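Long-range contacts in beta sliding clamp (Bartonella birtlesii LL-WM9, PDB 6PTR), which probably tethers DNA polymerases and other proteins to DNA as a ring-shaped head-to-tail homodimer, giving replication its processivity: residues D283-I288 with G315-Q320; I332-R337 with F353-A358; S39-D44 with V77-L82; H26-R31 with L52-L57. All coordinates share one frame; numbering follows the deposited sequence. Where two conformers were deposited one is given.

Interaction 1: D283-I288 with G315-Q320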
loop_
_atom_site.group_PDB
_atom_site.type_symbol
_atom_site.label_atom_id
_atom_site.label_comp_id
_atom_site.label_asym_id
_atom_site.label_seq_id
_atom_site.Cartn_x
_atom_site.Cartn_y
_atom_site.Cartn_z
ATOM N N ASP C 283 3.003 -15.995 15.630
ATOM C CA ASP C 283 2.213 -15.249 14.659
ATOM C C ASP C 283 0.742 -15.643 14.749
ATOM O O ASP C 283 -0.143 -14.779 14.803
ATOM C CB ASP C 283 2.780 -15.488 13.248
ATOM C CG ASP C 283 2.149 -14.588 12.199
ATOM O OD1 ASP C 283 1.629 -13.510 12.567
ATOM O OD2 ASP C 283 2.179 -14.958 11.000
ATOM N N ARG C 284 0.459 -16.947 14.810
ATOM C CA ARG C 284 -0.930 -17.388 14.854
ATOM C C ARG C 284 -1.641 -16.883 16.107
ATOM O O ARG C 284 -2.704 -16.261 16.008
ATOM C CB ARG C 284 -1.003 -18.916 14.768
ATOM C CG ARG C 284 -0.644 -19.441 13.377
ATOM C CD ARG C 284 -0.920 -20.933 13.255
ATOM N NE ARG C 284 -0.134 -21.761 14.169
ATOM C CZ ARG C 284 1.021 -22.343 13.865
ATOM N NH1 ARG C 284 1.561 -22.179 12.662
ATOM N NH2 ARG C 284 1.634 -23.115 14.762
ATOM N N VAL C 285 -1.074 -17.126 17.299
ATOM C CA VAL C 285 -1.839 -16.821 18.513
ATOM C C VAL C 285 -1.927 -15.322 18.732
ATOM O O VAL C 285 -2.889 -14.857 19.355
ATOM C CB VAL C 285 -1.277 -17.557 19.763
ATOM C CG1 VAL C 285 -1.371 -19.087 19.582
ATOM C CG2 VAL C 285 0.174 -17.157 20.048
ATOM N N SER C 286 -0.990 -14.533 18.185
ATOM C CA SER C 286 -1.044 -13.085 18.379
ATOM C C SER C 286 -2.064 -12.407 17.471
ATOM O O SER C 286 -2.247 -11.185 17.573
ATOM C CB SER C 286 0.337 -12.468 18.150
ATOM O OG SER C 286 0.764 -12.612 16.817
ATOM N N THR C 287 -2.719 -13.168 16.591
ATOM C CA THR C 287 -3.693 -12.568 15.684
ATOM C C THR C 287 -4.803 -11.871 16.460
ATOM O O THR C 287 -5.399 -10.907 15.954
ATOM C CB THR C 287 -4.299 -13.635 14.766
ATOM O OG1 THR C 287 -3.261 -14.433 14.165
ATOM C CG2 THR C 287 -5.126 -13.004 13.632
ATOM N N ILE C 288 -5.101 -12.342 17.681
ATOM C CA ILE C 288 -6.218 -11.759 18.435
ATOM C C ILE C 288 -5.827 -10.518 19.218
ATOM O O ILE C 288 -6.685 -9.936 19.897
ATOM C CB ILE C 288 -6.845 -12.787 19.409
ATOM C CG1 ILE C 288 -5.816 -13.221 20.439
ATOM C CG2 ILE C 288 -7.327 -14.020 18.661
ATOM C CD1 ILE C 288 -6.450 -14.055 21.581
ATOM N N GLY C 315 -10.973 -12.692 22.810
ATOM C CA GLY C 315 -10.967 -14.083 23.232
ATOM C C GLY C 315 -9.584 -14.556 23.622
ATOM O O GLY C 315 -8.815 -13.802 24.226
ATOM N N SER C 316 -9.259 -15.806 23.303
ATOM C CA SER C 316 -7.981 -16.385 23.692
ATOM C C SER C 316 -7.470 -17.253 22.559
ATOM O O SER C 316 -8.227 -17.680 21.682
ATOM C CB SER C 316 -8.085 -17.212 24.970
ATOM O OG SER C 316 -9.013 -18.282 24.811
ATOM N N ALA C 317 -6.178 -17.553 22.618
ATOM C CA ALA C 317 -5.522 -18.315 21.561
ATOM C C ALA C 317 -4.378 -19.077 22.200
ATOM O O ALA C 317 -3.634 -18.508 22.996
ATOM C CB ALA C 317 -5.001 -17.389 20.458
ATOM N N GLU C 318 -4.231 -20.352 21.854
ATOM C CA GLU C 318 -3.126 -21.118 22.400
ATOM C C GLU C 318 -2.523 -21.986 21.306
ATOM O O GLU C 318 -3.154 -22.259 20.285
ATOM C CB GLU C 318 -3.569 -21.979 23.587
ATOM C CG GLU C 318 -4.637 -22.992 23.306
ATOM C CD GLU C 318 -5.016 -23.800 24.550
ATOM O OE1 GLU C 318 -4.608 -23.411 25.671
ATOM O OE2 GLU C 318 -5.716 -24.823 24.408
ATOM N N ASP C 319 -1.278 -22.399 21.534
ATOM C CA ASP C 319 -0.599 -23.321 20.635
ATOM C C ASP C 319 0.453 -24.064 21.449
ATOM O O ASP C 319 0.703 -23.752 22.619
ATOM C CB ASP C 319 0.018 -22.568 19.443
ATOM C CG ASP C 319 0.052 -23.398 18.165
ATOM O OD1 ASP C 319 0.181 -24.646 18.231
ATOM O OD2 ASP C 319 -0.055 -22.784 17.082
ATOM N N GLN C 320 1.053 -25.076 20.840
ATOM C CA GLN C 320 2.059 -25.849 21.560
ATOM C C GLN C 320 3.127 -26.313 20.579
ATOM O O GLN C 320 2.830 -26.612 19.419
ATOM C CB GLN C 320 1.401 -27.036 22.273
ATOM C CG GLN C 320 2.326 -27.912 23.089
ATOM C CD GLN C 320 1.559 -28.899 23.945
ATOM O OE1 GLN C 320 0.408 -28.655 24.313
ATOM N NE2 GLN C 320 2.189 -30.020 24.263
#
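Arg284 reaches from the last turn of its helix to Asp319 on the strand, and its chain bends near the end, at chi3 (-62°). CB, CG and CD carry the chain across to the strand; the touching begins at NE, 3.1 Å from Asp319 OD2. CZ follows at 3.4 Å from the same oxygen, and NH2 closes to 2.9 Å from Asp319 OD2. The salt bridge is therefore side-on, with two nitrogens gripping one oxygen. That oxygen lies only 4° out of the guanidinium plane, whereas the carboxylate plane is turned 56° from it; NE meets OD2 nearly along the C-O axis and NH2 comes from above the carboxylate. Asp319 OD1 meanwhile takes the backbone N of Gln320 through its anti lone pair, which limits rotation of the carboxylate, and Thr114 of the second subunit also bonds OD2.

Beside this polar end, Val285 CB rests 3.8 Å from Ala317 CB, and Ile288 CD1 presses to 3.5 Å from Ser316 CA, a tight approach. Helix 275-285 thus lies against strand 315-322, the outermost of its sheet within this chain; Val285 and Ile288 also touch Val309 of strand 304-311, and an antiparallel strand of the second subunit continues the sheet across the dimer interface.

Interaction 2: I332-R337 with F353-A358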
loop_
_atom_site.group_PDB
_atom_site.type_symbol
_atom_site.label_atom_id
_atom_site.label_comp_id
_atom_site.label_asym_id
_atom_site.label_seq_id
_atom_site.Cartn_x
_atom_site.Cartn_y
_atom_site.Cartn_z
ATOM N N ILE C 332 6.600 -17.279 31.438
ATOM C CA ILE C 332 7.195 -15.983 31.151
ATOM C C ILE C 332 6.483 -15.383 29.955
ATOM O O ILE C 332 6.141 -16.087 28.994
ATOM C CB ILE C 332 8.723 -16.119 30.919
ATOM C CG1 ILE C 332 9.382 -14.742 30.755
ATOM C CG2 ILE C 332 9.009 -17.005 29.709
ATOM C CD1 ILE C 332 10.946 -14.821 30.879
ATOM N N GLY C 333 6.245 -14.078 30.014
ATOM C CA GLY C 333 5.522 -13.377 28.973
ATOM C C GLY C 333 6.463 -12.476 28.197
ATOM O O GLY C 333 7.423 -11.946 28.750
ATOM N N PHE C 334 6.144 -12.269 26.927
ATOM C CA PHE C 334 6.844 -11.335 26.052
ATOM C C PHE C 334 5.847 -10.651 25.135
ATOM O O PHE C 334 4.764 -11.167 24.863
ATOM C CB PHE C 334 7.892 -12.036 25.164
ATOM C CG PHE C 334 9.043 -12.614 25.922
ATOM C CD1 PHE C 334 10.045 -11.791 26.418
ATOM C CD2 PHE C 334 9.135 -13.983 26.136
ATOM C CE1 PHE C 334 11.121 -12.329 27.117
ATOM C CE2 PHE C 334 10.198 -14.524 26.845
ATOM C CZ PHE C 334 11.195 -13.698 27.329
ATOM N N ASN C 335 6.239 -9.476 24.649
ATOM C CA ASN C 335 5.558 -8.837 23.538
ATOM C C ASN C 335 5.730 -9.702 22.296
ATOM O O ASN C 335 6.857 -9.988 21.881
ATOM C CB ASN C 335 6.159 -7.438 23.328
ATOM C CG ASN C 335 5.536 -6.698 22.172
ATOM O OD1 ASN C 335 5.434 -7.230 21.066
ATOM N ND2 ASN C 335 5.145 -5.445 22.414
ATOM N N SER C 336 4.612 -10.158 21.727
ATOM C CA SER C 336 4.677 -11.109 20.619
ATOM C C SER C 336 5.319 -10.491 19.381
ATOM O O SER C 336 6.031 -11.176 18.645
ATOM C CB SER C 336 3.273 -11.617 20.294
ATOM O OG SER C 336 2.406 -10.543 19.974
ATOM N N ARG C 337 5.033 -9.220 19.102
ATOM C CA ARG C 337 5.671 -8.570 17.965
ATOM C C ARG C 337 7.180 -8.493 18.153
ATOM O O ARG C 337 7.941 -8.687 17.202
ATOM C CB ARG C 337 5.090 -7.177 17.750
ATOM C CG ARG C 337 5.665 -6.493 16.512
ATOM C CD ARG C 337 5.408 -7.328 15.258
ATOM N NE ARG C 337 6.648 -7.782 14.633
ATOM C CZ ARG C 337 6.705 -8.568 13.561
ATOM N NH1 ARG C 337 7.887 -8.915 13.044
ATOM N NH2 ARG C 337 5.581 -9.007 13.004
ATOM N N PHE C 353 16.874 -19.241 23.673
ATOM C CA PHE C 353 16.642 -18.250 24.722
ATOM C C PHE C 353 17.429 -18.652 25.959
ATOM O O PHE C 353 17.316 -19.792 26.414
ATOM C CB PHE C 353 15.176 -18.179 25.143
ATOM C CG PHE C 353 14.223 -17.830 24.051
ATOM C CD1 PHE C 353 13.906 -18.744 23.056
ATOM C CD2 PHE C 353 13.591 -16.602 24.061
ATOM C CE1 PHE C 353 12.988 -18.412 22.059
ATOM C CE2 PHE C 353 12.676 -16.265 23.077
ATOM C CZ PHE C 353 12.374 -17.178 22.081
ATOM N N MET C 354 18.185 -17.715 26.521
ATOM C CA MET C 354 18.792 -17.885 27.835
ATOM C C MET C 354 17.945 -17.094 28.820
ATOM O O MET C 354 17.805 -15.873 28.692
ATOM C CB MET C 354 20.254 -17.433 27.847
ATOM C CG MET C 354 21.070 -18.142 26.820
ATOM S SD MET C 354 21.126 -19.927 27.064
ATOM C CE MET C 354 21.797 -20.059 28.717
ATOM N N LEU C 355 17.319 -17.800 29.757
ATOM C CA LEU C 355 16.309 -17.194 30.605
ATOM C C LEU C 355 16.740 -17.254 32.058
ATOM O O LEU C 355 17.541 -18.099 32.465
ATOM C CB LEU C 355 14.954 -17.912 30.447
ATOM C CG LEU C 355 14.489 -17.966 28.994
ATOM C CD1 LEU C 355 13.316 -18.921 28.827
ATOM C CD2 LEU C 355 14.124 -16.547 28.558
ATOM N N SER C 356 16.138 -16.373 32.848
ATOM C CA SER C 356 16.291 -16.435 34.290
ATOM C C SER C 356 14.894 -16.623 34.876
ATOM O O SER C 356 14.284 -17.685 34.717
ATOM C CB SER C 356 16.969 -15.161 34.805
ATOM O OG SER C 356 17.385 -15.320 36.140
ATOM N N ASP C 357 14.361 -15.589 35.504
ATOM C CA ASP C 357 13.018 -15.640 36.057
ATOM C C ASP C 357 12.059 -14.861 35.158
ATOM O O ASP C 357 12.425 -14.328 34.106
ATOM C CB ASP C 357 13.004 -15.092 37.486
ATOM C CG ASP C 357 13.547 -13.679 37.563
ATOM O OD1 ASP C 357 12.871 -12.752 37.069
ATOM O OD2 ASP C 357 14.661 -13.488 38.102
ATOM N N ALA C 358 10.802 -14.775 35.595
ATOM C CA ALA C 358 9.767 -14.259 34.713
ATOM C C ALA C 358 9.843 -12.754 34.490
ATOM O O ALA C 358 9.179 -12.251 33.579
ATOM C CB ALA C 358 8.394 -14.625 35.285
HETATM O O HOH W 1 6.675 -12.598 32.565
#
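The backbones of Ile332 and Ala358 approach to 4.7 Å between their CA atoms, the nearest such pair, where the strand holding Ile332 passes the loop that follows strand 350-355. No direct polar bond joins the two segments; a water does so instead, accepting from Gly333 N at 3.0 Å and donating to Ala358 O at 2.7 Å. The rest is van der Waals packing, carried largely by Ile332, against loop backbone and apolar side chains. Because its CG1 stands anti to the backbone N (chi1 -174°) and the chain stays extended through chi2, CD1 is carried out to the loop backbone, 3.6 Å from Asp357 O. CG1 lies alongside Ala358, 3.8 Å from its O. The same CD1 also meets one methyl of Leu355, at 4.3 Å from CD2.

Leu355 CD2 is shared: Phe334 brings its ring edge to it, with CZ 4.3 Å from that methyl, which lies near the ring plane. Ile332 and Phe334 sit two residues apart on one strand face, so a single leucine branch is met by both. Pro378 touches both Ile332 and Phe334, Ala362 touches Phe334 and Leu355, and Ile300 touches Ile332 and Leu355, extending this apolar cluster within the C-terminal domain. The chemistry implies cohesion by side-chain burial and by packing of the Ile332 chain on the loop carbonyls, while the one water supplies the polar link between the two backbones.

Interaction 3: S39-D44 with V77-L82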
loop_
_atom_site.group_PDB
_atom_site.type_symbol
_atom_site.label_atom_id
_atom_site.label_comp_id
_atom_site.label_asym_id
_atom_site.label_seq_id
_atom_site.Cartn_x
_atom_site.Cartn_y
_atom_site.Cartn_z
ATOM N N SER C 39 12.480 21.747 0.340
ATOM C CA SER C 39 11.759 20.798 -0.495
ATOM C C SER C 39 12.438 20.566 -1.838
ATOM O O SER C 39 11.977 19.731 -2.618
ATOM C CB SER C 39 10.318 21.272 -0.701
ATOM O OG SER C 39 9.622 21.218 0.529
ATOM N N ASN C 40 13.539 21.241 -2.103
ATOM C CA ASN C 40 14.166 21.201 -3.413
ATOM C C ASN C 40 15.421 20.342 -3.409
ATOM O O ASN C 40 16.072 20.159 -2.375
ATOM C CB ASN C 40 14.506 22.616 -3.872
ATOM C CG ASN C 40 13.278 23.371 -4.339
ATOM O OD1 ASN C 40 12.139 22.978 -4.046
ATOM N ND2 ASN C 40 13.494 24.451 -5.070
ATOM N N VAL C 41 15.755 19.801 -4.590
ATOM C CA VAL C 41 17.059 19.184 -4.816
ATOM C C VAL C 41 17.928 20.187 -5.559
ATOM O O VAL C 41 17.469 20.864 -6.490
ATOM C CB VAL C 41 16.945 17.863 -5.601
ATOM C CG1 VAL C 41 16.179 18.067 -6.896
ATOM C CG2 VAL C 41 18.351 17.319 -5.924
ATOM N N LEU C 42 19.174 20.322 -5.116
ATOM C CA LEU C 42 20.145 21.154 -5.816
ATOM C C LEU C 42 20.757 20.349 -6.947
ATOM O O LEU C 42 21.204 19.220 -6.738
ATOM C CB LEU C 42 21.247 21.627 -4.868
ATOM C CG LEU C 42 22.472 22.285 -5.539
ATOM C CD1 LEU C 42 22.069 23.585 -6.259
ATOM C CD2 LEU C 42 23.544 22.540 -4.522
ATOM N N ILE C 43 20.774 20.932 -8.144
ATOM C CA ILE C 43 21.420 20.337 -9.311
ATOM C C ILE C 43 22.591 21.228 -9.644
ATOM O O ILE C 43 22.395 22.420 -9.890
ATOM C CB ILE C 43 20.471 20.248 -10.518
ATOM C CG1 ILE C 43 19.191 19.503 -10.160
ATOM C CG2 ILE C 43 21.194 19.559 -11.711
ATOM C CD1 ILE C 43 18.222 19.423 -11.326
ATOM N N ASP C 44 23.808 20.675 -9.653
ATOM C CA ASP C 44 25.008 21.487 -9.863
ATOM C C ASP C 44 25.837 20.819 -10.942
ATOM O O ASP C 44 26.356 19.719 -10.731
ATOM C CB ASP C 44 25.812 21.634 -8.563
ATOM C CG ASP C 44 26.632 22.910 -8.519
ATOM O OD1 ASP C 44 27.076 23.381 -9.586
ATOM O OD2 ASP C 44 26.854 23.442 -7.411
ATOM N N VAL C 77 15.324 22.582 -7.560
ATOM C CA VAL C 77 14.071 22.167 -8.192
ATOM C C VAL C 77 13.283 21.385 -7.148
ATOM O O VAL C 77 13.893 20.583 -6.428
ATOM C CB VAL C 77 14.338 21.273 -9.424
ATOM C CG1 VAL C 77 13.101 21.098 -10.259
ATOM C CG2 VAL C 77 15.511 21.812 -10.271
ATOM N N PRO C 78 11.959 21.565 -7.020
ATOM C CA PRO C 78 11.200 20.742 -6.056
ATOM C C PRO C 78 11.411 19.252 -6.293
ATOM O O PRO C 78 11.219 18.757 -7.407
ATOM C CB PRO C 78 9.752 21.173 -6.297
ATOM C CG PRO C 78 9.895 22.623 -6.773
ATOM C CD PRO C 78 11.091 22.564 -7.678
ATOM N N ALA C 79 11.840 18.534 -5.246
ATOM C CA ALA C 79 12.455 17.229 -5.471
ATOM C C ALA C 79 11.421 16.145 -5.761
ATOM O O ALA C 79 11.648 15.305 -6.638
ATOM C CB ALA C 79 13.326 16.835 -4.275
ATOM N N TYR C 80 10.298 16.120 -5.036
ATOM C CA TYR C 80 9.320 15.071 -5.302
ATOM C C TYR C 80 8.655 15.281 -6.657
ATOM O O TYR C 80 8.395 14.312 -7.379
ATOM C CB TYR C 80 8.297 15.001 -4.177
ATOM C CG TYR C 80 8.893 14.295 -2.970
ATOM C CD1 TYR C 80 8.958 12.907 -2.914
ATOM C CD2 TYR C 80 9.408 15.016 -1.901
ATOM C CE1 TYR C 80 9.514 12.259 -1.826
ATOM C CE2 TYR C 80 9.952 14.377 -0.804
ATOM C CZ TYR C 80 10.012 12.998 -0.778
ATOM O OH TYR C 80 10.573 12.361 0.310
ATOM N N LEU C 81 8.396 16.538 -7.024
ATOM C CA LEU C 81 7.848 16.830 -8.350
ATOM C C LEU C 81 8.812 16.408 -9.447
ATOM O O LEU C 81 8.413 15.783 -10.438
ATOM C CB LEU C 81 7.543 18.321 -8.487
ATOM C CG LEU C 81 7.066 18.783 -9.870
ATOM C CD1 LEU C 81 5.807 17.994 -10.308
ATOM C CD2 LEU C 81 6.773 20.284 -9.854
ATOM N N LEU C 82 10.091 16.765 -9.307
ATOM C CA LEU C 82 11.053 16.363 -10.325
ATOM C C LEU C 82 11.121 14.849 -10.431
ATOM O O LEU C 82 11.137 14.304 -11.535
ATOM C CB LEU C 82 12.428 16.925 -10.011
ATOM C CG LEU C 82 13.519 16.580 -11.015
ATOM C CD1 LEU C 82 13.184 17.116 -12.420
ATOM C CD2 LEU C 82 14.842 17.141 -10.523
HETATM O O HOH W 2 9.660 18.156 -2.859
#
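Ser39 O is gripped by two donors: the backbone N of Ala79 at 2.9 Å, nearly straight at 166° and in the carbonyl plane, and a water at 2.8 Å that in turn accepts from Tyr80 N. The first turn of helix 79-88 is thereby tied to the residue just before strand 40-46. Next to it Val41 and Val77 form an antiparallel hydrogen-bonded pair, with Val41 N 2.7 Å from Val77 O and Val77 N 2.9 Å from Val41 O.

Asn40 lays its amide over the Val77-Pro78 peptide, OD1 lying 3.1 Å from Pro78 CA, while ND2 bonds Thr76. On the face bearing Val41, the valine turns CG1 between its backbone N and carbonyl carbon (chi1 54°), which sets that methyl 4.0 Å from Leu82 CD2, the two side chains crossing at about a right angle. Ile43 and Leu82 instead meet tip to tip, and Ile43 CD1 lies 3.8 Å from Val77 CG2. Leu22 of helix 15-26 packs against both Val41 and Leu82.

An edge strand that leads directly into a helix lying on its own sheet, with a second helix beside it, is the alpha/beta packing of a sliding-clamp domain, here the N-terminal one.

Interaction 4: H26-R31 with L52-L57. With EDO (1,2-ethanediol), chain Q.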
loop_
_atom_site.group_PDB
_atom_site.type_symbol
_atom_site.label_atom_id
_atom_site.label_comp_id
_atom_site.label_asym_id
_atom_site.label_seq_id
_atom_site.Cartn_x
_atom_site.Cartn_y
_atom_site.Cartn_z
ATOM N N HIS C 26 16.431 12.195 -3.319
ATOM C CA HIS C 26 15.177 12.900 -3.081
ATOM C C HIS C 26 14.493 12.456 -1.796
ATOM O O HIS C 26 13.780 13.256 -1.182
ATOM C CB HIS C 26 14.234 12.734 -4.288
ATOM C CG HIS C 26 13.391 11.501 -4.254
ATOM N ND1 HIS C 26 13.879 10.248 -4.565
ATOM C CD2 HIS C 26 12.076 11.330 -3.975
ATOM C CE1 HIS C 26 12.908 9.358 -4.454
ATOM N NE2 HIS C 26 11.805 9.988 -4.093
ATOM N N ARG C 27 14.682 11.204 -1.368
ATOM C CA ARG C 27 13.938 10.732 -0.207
ATOM C C ARG C 27 14.389 11.377 1.103
ATOM O O ARG C 27 13.727 11.180 2.128
ATOM C CB ARG C 27 14.016 9.201 -0.095
ATOM C CG ARG C 27 15.138 8.508 -0.873
ATOM C CD ARG C 27 15.011 6.969 -0.760
ATOM N NE ARG C 27 16.290 6.271 -0.914
ATOM C CZ ARG C 27 16.594 5.443 -1.913
ATOM N NH1 ARG C 27 15.705 5.189 -2.866
ATOM N NH2 ARG C 27 17.788 4.861 -1.955
ATOM N N VAL C 28 15.483 12.140 1.093
ATOM C CA VAL C 28 15.930 12.854 2.281
ATOM C C VAL C 28 15.005 14.025 2.568
ATOM O O VAL C 28 14.825 14.433 3.727
ATOM C CB VAL C 28 17.396 13.279 2.067
ATOM C CG1 VAL C 28 17.783 14.450 2.943
ATOM C CG2 VAL C 28 18.265 12.090 2.355
ATOM N N VAL C 29 14.363 14.549 1.526
ATOM C CA VAL C 29 13.428 15.648 1.687
ATOM C C VAL C 29 12.224 15.176 2.486
ATOM O O VAL C 29 11.645 14.114 2.215
ATOM C CB VAL C 29 13.026 16.192 0.309
ATOM C CG1 VAL C 29 11.916 17.216 0.451
ATOM C CG2 VAL C 29 14.239 16.776 -0.387
ATOM N N GLU C 30 11.849 15.950 3.496
ATOM C CA GLU C 30 10.650 15.644 4.256
ATOM C C GLU C 30 9.430 16.177 3.513
ATOM O O GLU C 30 9.432 17.309 3.021
ATOM C CB GLU C 30 10.737 16.252 5.656
ATOM C CG GLU C 30 10.015 15.460 6.747
ATOM C CD GLU C 30 10.766 14.204 7.177
ATOM O OE1 GLU C 30 10.131 13.131 7.241
ATOM O OE2 GLU C 30 11.985 14.286 7.454
ATOM N N ARG C 31 8.393 15.343 3.405
ATOM C CA ARG C 31 7.162 15.799 2.766
ATOM C C ARG C 31 6.411 16.780 3.658
ATOM O O ARG C 31 5.812 17.742 3.166
ATOM C CB ARG C 31 6.271 14.607 2.407
ATOM C CG ARG C 31 6.769 13.782 1.220
ATOM C CD ARG C 31 5.710 12.780 0.793
ATOM N NE ARG C 31 6.242 11.689 -0.017
ATOM C CZ ARG C 31 6.255 11.681 -1.347
ATOM N NH1 ARG C 31 5.772 12.720 -2.022
ATOM N NH2 ARG C 31 6.753 10.638 -2.003
ATOM N N LEU C 52 23.797 16.016 -7.485
ATOM C CA LEU C 52 22.495 16.231 -6.861
ATOM C C LEU C 52 22.704 16.290 -5.358
ATOM O O LEU C 52 23.430 15.465 -4.807
ATOM C CB LEU C 52 21.522 15.096 -7.204
ATOM C CG LEU C 52 21.348 14.838 -8.706
ATOM C CD1 LEU C 52 20.399 13.685 -8.954
ATOM C CD2 LEU C 52 20.885 16.116 -9.419
ATOM N N LYS C 53 22.073 17.259 -4.688
ATOM C CA LYS C 53 22.215 17.388 -3.237
ATOM C C LYS C 53 20.834 17.617 -2.638
ATOM O O LYS C 53 20.053 18.403 -3.177
ATOM C CB LYS C 53 23.148 18.561 -2.882
ATOM C CG LYS C 53 23.415 18.763 -1.383
ATOM C CD LYS C 53 24.260 20.033 -1.080
ATOM C CE LYS C 53 25.719 19.862 -1.402
ATOM N NZ LYS C 53 26.511 21.027 -0.883
ATOM N N ALA C 54 20.526 16.926 -1.534
ATOM C CA ALA C 54 19.312 17.211 -0.776
ATOM C C ALA C 54 19.673 17.216 0.701
ATOM O O ALA C 54 20.645 16.581 1.103
ATOM C CB ALA C 54 18.195 16.170 -1.032
ATOM N N THR C 55 18.883 17.927 1.513
ATOM C CA THR C 55 19.205 18.025 2.933
ATOM C C THR C 55 17.923 18.315 3.696
ATOM O O THR C 55 16.977 18.887 3.151
ATOM C CB THR C 55 20.245 19.122 3.241
ATOM O OG1 THR C 55 20.594 19.084 4.634
ATOM C CG2 THR C 55 19.683 20.502 2.938
ATOM N N ASP C 56 17.878 17.878 4.951
ATOM C CA ASP C 56 16.874 18.386 5.873
ATOM C C ASP C 56 17.503 19.187 7.013
ATOM O O ASP C 56 16.851 19.411 8.038
ATOM C CB ASP C 56 16.014 17.239 6.408
ATOM C CG ASP C 56 16.779 16.283 7.313
ATOM O OD1 ASP C 56 17.947 16.538 7.658
ATOM O OD2 ASP C 56 16.174 15.257 7.689
ATOM N N LEU C 57 18.757 19.611 6.840
ATOM C CA LEU C 57 19.605 20.347 7.788
ATOM C C LEU C 57 20.259 19.436 8.823
ATOM O O LEU C 57 21.271 19.822 9.422
ATOM C CB LEU C 57 18.839 21.474 8.500
ATOM C CG LEU C 57 18.259 22.551 7.578
ATOM C CD1 LEU C 57 17.556 23.619 8.400
ATOM C CD2 LEU C 57 19.354 23.141 6.706
HETATM C C1 EDO Q . 24.687 17.875 7.995
HETATM O O1 EDO Q . 24.431 18.893 8.971
HETATM C C2 EDO Q . 24.818 18.534 6.629
HETATM O O2 EDO Q . 26.197 18.812 6.355
HETATM O O HOH W 3 14.064 18.491 3.473
#
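Val28 lays its CG1 methyl over the backbone of the strand end, 3.8 Å from Thr55 CA and 4.0 Å from both Ala54 O and Asp56 N. The methyl gets there because it stands anti to the valine's own backbone N (chi1 157°), directed at the strand. Its CB is 4.3 Å from Ala54 CB, and Val29 meets that same alanine methyl through CG2, at 4.1 Å. Ala54 CB is thus approached by consecutive valines, both on a type I turn running from His26 to Val29, whose closing bond joins Val29 N to His26 O.

Polar groups edge this apolar patch. A water donates to Thr55 O and weakly accepts from Glu30 N, bridging the two backbones. Glu30 OE2 and Asp56 OD2 come within 4.3 Å of each other, a pairing of like charges that would be unfavourable alone, but Lys212 NZ forms salt bridges to both and also bonds Val28 O; its positive charge probably offsets the repulsion. Asp56 OD1 turns to the backbone N atoms of Asp58 and Leu59. At the strand's last residue, Thr55 OG1 accepts from Leu57 N at 2.9 Å (158°), an ST turn that shapes the chain as it leaves strand 49-55.

Within the fold, the turn follows helix 15-26 and covers the end of strand 49-55. Val28 reaches across to Leu59 and Val61 on the adjoining strand 59-69, Val29 O bonds Tyr80 OH of helix 79-88, and Lys212 brings in helix 211-221 of the central domain.

In the fold
Interactions 3 and 4 both lie in the N-terminal domain, their centres 8 Å apart, and interactions 1 and 2 in the C-terminal domain, 16 Å apart. Along the chain the segments of interactions 3 and 4 alternate, both close before interaction 1 opens, and interaction 1 closes before interaction 2 opens. Neighbouring strands 40-46 and 49-55 join interactions 3 and 4 in one sheet; strands 315-322 and 330-335, the outermost strands, within this chain, of another, serve interactions 1 and 2, which touch through Ser286 and Ser336. The two groups stand 41 to 48 Å apart between centres. Only interaction 1 builds extensively on the second subunit, consistent with head-to-tail ring closure; the others chiefly join elements within one chain.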